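Local coordinates for protein mRNA export factor MEX67 (Candida albicans, PDB 1Q40) that probably takes part in exporting messenger RNA from the nucleus, through a middle domain of the NTF2-like family that pairs with a partner protein, at residues Ser122-Lys127 and Met135-Gly140. Numbering follows the deposited sequence.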
ATOM      1  N   SER B 122      -3.659 -12.516   0.539  1.00 39.13           N
ATOM      2  CA  SER B 122      -3.503 -12.312  -0.900  1.00 39.10           C
ATOM      3  C   SER B 122      -2.106 -11.770  -1.186  1.00 38.48           C
ATOM      4  O   SER B 122      -1.463 -11.176  -0.319  1.00 37.07           O
ATOM      5  CB  SER B 122      -4.586 -11.387  -1.468  1.00 38.53           C
ATOM      6  OG  SER B 122      -4.494 -10.064  -0.964  1.00 37.86           O
HETATM    7  N   MSE B 123      -1.645 -11.987  -2.412  1.00 39.07           N
HETATM    8  CA  MSE B 123      -0.274 -11.673  -2.792  1.00 39.40           C
HETATM    9  C   MSE B 123      -0.188 -11.309  -4.269  1.00 39.76           C
HETATM   10  O   MSE B 123      -0.858 -11.924  -5.089  1.00 40.05           O
HETATM   11  CB  MSE B 123       0.605 -12.894  -2.510  1.00 40.56           C
HETATM   12  CG  MSE B 123       2.119 -12.659  -2.574  1.00 41.68           C
HETATM   13 SE   MSE B 123       3.166 -14.327  -2.302  0.50 44.08          SE
HETATM   14  CE  MSE B 123       1.950 -15.289  -1.207  1.00 44.33           C
ATOM     15  N   GLU B 124       0.630 -10.307  -4.588  1.00 39.24           N
ATOM     16  CA  GLU B 124       1.051 -10.018  -5.960  1.00 40.32           C
ATOM     17  C   GLU B 124       2.566 -10.177  -6.059  1.00 41.07           C
ATOM     18  O   GLU B 124       3.288  -9.830  -5.132  1.00 39.59           O
ATOM     19  CB  GLU B 124       0.675  -8.591  -6.358  1.00 39.23           C
ATOM     20  CG  GLU B 124      -0.797  -8.260  -6.204  1.00 39.50           C
ATOM     21  CD  GLU B 124      -1.177  -7.804  -4.802  1.00 38.63           C
ATOM     22  OE1 GLU B 124      -2.027  -8.462  -4.186  1.00 38.25           O
ATOM     23  OE2 GLU B 124      -0.634  -6.786  -4.312  1.00 37.95           O
ATOM     24  N   VAL B 125       3.040 -10.709  -7.181  1.00 42.90           N
ATOM     25  CA  VAL B 125       4.474 -10.820  -7.447  1.00 44.45           C
ATOM     26  C   VAL B 125       4.757 -10.478  -8.915  1.00 46.01           C
ATOM     27  O   VAL B 125       4.108 -10.998  -9.821  1.00 46.04           O
ATOM     28  CB  VAL B 125       5.037 -12.221  -7.052  1.00 45.90           C
ATOM     29  CG1 VAL B 125       4.178 -13.335  -7.592  1.00 47.64           C
ATOM     30  CG2 VAL B 125       6.487 -12.397  -7.520  1.00 47.39           C
ATOM     31  N   TYR B 126       5.715  -9.583  -9.127  1.00 46.86           N
ATOM     32  CA  TYR B 126       6.040  -9.084 -10.454  1.00 48.85           C
ATOM     33  C   TYR B 126       7.473  -8.546 -10.502  1.00 50.68           C
ATOM     34  O   TYR B 126       8.132  -8.435  -9.479  1.00 50.03           O
ATOM     35  CB  TYR B 126       5.031  -8.001 -10.873  1.00 47.87           C
ATOM     36  CG  TYR B 126       4.805  -6.894  -9.842  1.00 45.67           C
ATOM     37  CD1 TYR B 126       5.382  -5.640 -10.010  1.00 44.55           C
ATOM     38  CD2 TYR B 126       4.010  -7.102  -8.713  1.00 44.67           C
ATOM     39  CE1 TYR B 126       5.182  -4.616  -9.081  1.00 43.42           C
ATOM     40  CE2 TYR B 126       3.803  -6.078  -7.765  1.00 43.04           C
ATOM     41  CZ  TYR B 126       4.394  -4.839  -7.966  1.00 42.35           C
ATOM     42  OH  TYR B 126       4.203  -3.821  -7.066  1.00 38.89           O
ATOM     43  N   LYS B 127       7.948  -8.215 -11.697  1.00 53.47           N
ATOM     44  CA  LYS B 127       9.318  -7.746 -11.891  1.00 55.88           C
ATOM     45  C   LYS B 127       9.531  -6.309 -11.396  1.00 55.53           C
ATOM     46  O   LYS B 127       8.699  -5.433 -11.617  1.00 54.37           O
ATOM     47  CB  LYS B 127       9.708  -7.818 -13.377  1.00 57.71           C
ATOM     48  CG  LYS B 127      10.074  -9.211 -13.879  1.00 61.63           C
ATOM     49  CD  LYS B 127      10.578  -9.155 -15.328  1.00 66.08           C
ATOM     50  CE  LYS B 127      10.756 -10.546 -15.934  1.00 69.19           C
ATOM     51  NZ  LYS B 127      11.574 -10.518 -17.183  1.00 71.73           N
HETATM   52  N   MSE B 135       9.247  -7.853  -7.031  1.00 48.70           N
HETATM   53  CA  MSE B 135       8.430  -7.221  -6.005  1.00 46.48           C
HETATM   54  C   MSE B 135       7.473  -8.261  -5.478  1.00 44.29           C
HETATM   55  O   MSE B 135       6.799  -8.913  -6.261  1.00 44.29           O
HETATM   56  CB  MSE B 135       7.592  -6.100  -6.605  1.00 46.42           C
HETATM   57  CG  MSE B 135       8.372  -4.974  -7.218  1.00 50.03           C
HETATM   58 SE   MSE B 135       8.352  -3.420  -6.049  1.00 54.64          SE
HETATM   59  CE  MSE B 135       6.730  -2.671  -6.425  1.00 54.60           C
ATOM     60  N   ILE B 136       7.415  -8.412  -4.159  1.00 41.50           N
ATOM     61  CA  ILE B 136       6.437  -9.274  -3.510  1.00 39.96           C
ATOM     62  C   ILE B 136       5.638  -8.453  -2.497  1.00 37.36           C
ATOM     63  O   ILE B 136       6.211  -7.893  -1.568  1.00 35.19           O
ATOM     64  CB  ILE B 136       7.132 -10.444  -2.781  1.00 40.72           C
ATOM     65  CG1 ILE B 136       8.065 -11.216  -3.724  1.00 42.50           C
ATOM     66  CG2 ILE B 136       6.079 -11.374  -2.182  1.00 40.64           C
ATOM     67  CD1 ILE B 136       9.046 -12.127  -3.010  1.00 43.48           C
ATOM     68  N   THR B 137       4.322  -8.394  -2.682  1.00 35.54           N
ATOM     69  CA  THR B 137       3.430  -7.732  -1.733  1.00 34.16           C
ATOM     70  C   THR B 137       2.413  -8.721  -1.159  1.00 33.76           C
ATOM     71  O   THR B 137       1.699  -9.400  -1.899  1.00 34.28           O
ATOM     72  CB  THR B 137       2.734  -6.545  -2.404  1.00 32.97           C
ATOM     73  OG1 THR B 137       3.711  -5.544  -2.698  1.00 34.78           O
ATOM     74  CG2 THR B 137       1.787  -5.830  -1.462  1.00 32.40           C
ATOM     75  N   LEU B 138       2.366  -8.790   0.168  1.00 32.27           N
ATOM     76  CA  LEU B 138       1.483  -9.681   0.893  1.00 31.19           C
ATOM     77  C   LEU B 138       0.477  -8.858   1.684  1.00 29.76           C
ATOM     78  O   LEU B 138       0.830  -7.835   2.269  1.00 28.14           O
ATOM     79  CB  LEU B 138       2.307 -10.553   1.845  1.00 31.87           C
ATOM     80  CG  LEU B 138       1.535 -11.546   2.728  1.00 31.72           C
ATOM     81  CD1 LEU B 138       0.935 -12.637   1.882  1.00 32.20           C
ATOM     82  CD2 LEU B 138       2.417 -12.119   3.843  1.00 31.57           C
ATOM     83  N   HIS B 139      -0.778  -9.309   1.684  1.00 29.22           N
ATOM     84  CA  HIS B 139      -1.875  -8.676   2.419  1.00 28.44           C
ATOM     85  C   HIS B 139      -2.538  -9.719   3.301  1.00 28.86           C
ATOM     86  O   HIS B 139      -2.746 -10.849   2.869  1.00 29.87           O
ATOM     87  CB  HIS B 139      -2.934  -8.104   1.475  1.00 28.40           C
ATOM     88  CG  HIS B 139      -2.378  -7.293   0.341  1.00 27.35           C
ATOM     89  ND1 HIS B 139      -2.123  -5.944   0.446  1.00 26.62           N
ATOM     90  CD2 HIS B 139      -2.072  -7.636  -0.932  1.00 27.93           C
ATOM     91  CE1 HIS B 139      -1.646  -5.501  -0.703  1.00 26.18           C
ATOM     92  NE2 HIS B 139      -1.603  -6.509  -1.556  1.00 27.48           N
ATOM     93  N   GLY B 140      -2.893  -9.350   4.526  1.00 28.29           N
ATOM     94  CA  GLY B 140      -3.566 -10.284   5.409  1.00 28.82           C
ATOM     95  C   GLY B 140      -3.770  -9.780   6.820  1.00 28.48           C
ATOM     96  O   GLY B 140      -3.949  -8.580   7.042  1.00 27.29           O
TER
HETATM   97  O   HOH W   1       3.420  -4.447  -4.879  1.00 38.67           O
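Y126 lays its ring over M135, whose CB sits 3.8 Å from the ring centroid in a CH-pi contact, while the selenium of this selenomethionine approaches obliquely. With CG between its backbone N and carbonyl carbon (chi1 50°), Y126 turns the flat ring over M135, while its OH and T137 OG1, which also bonds to T186, share a water. Further along the same face, E124 and H139 form a diagonal pair. The carboxylate meets the ring edge nearly coplanar with it, and H139 NE2 donates to E124 OE2 at 2.9 Å, though the place of OE2, too close to another atom of the model, is less sure. A bend at chi2 (85°) brings the glutamate across. ND1 is hydrogen-bonded to D184, so histidine, with two ring nitrogens, links two acids; the acids around it, one from the partner protein, would probably favour the protonated form. On the other face, V125, I136 and L138, apolar as suits a buried side, pack on helix 14-29, and M123, also a selenomethionine, lies beside I136 (SE to CG2 4.1 Å). Hydrogen-bonded pairs S122-H139, E124-T137 and Y126-M135 complete an antiparallel beta hairpin in the curved sheet of the NTF2-like fold.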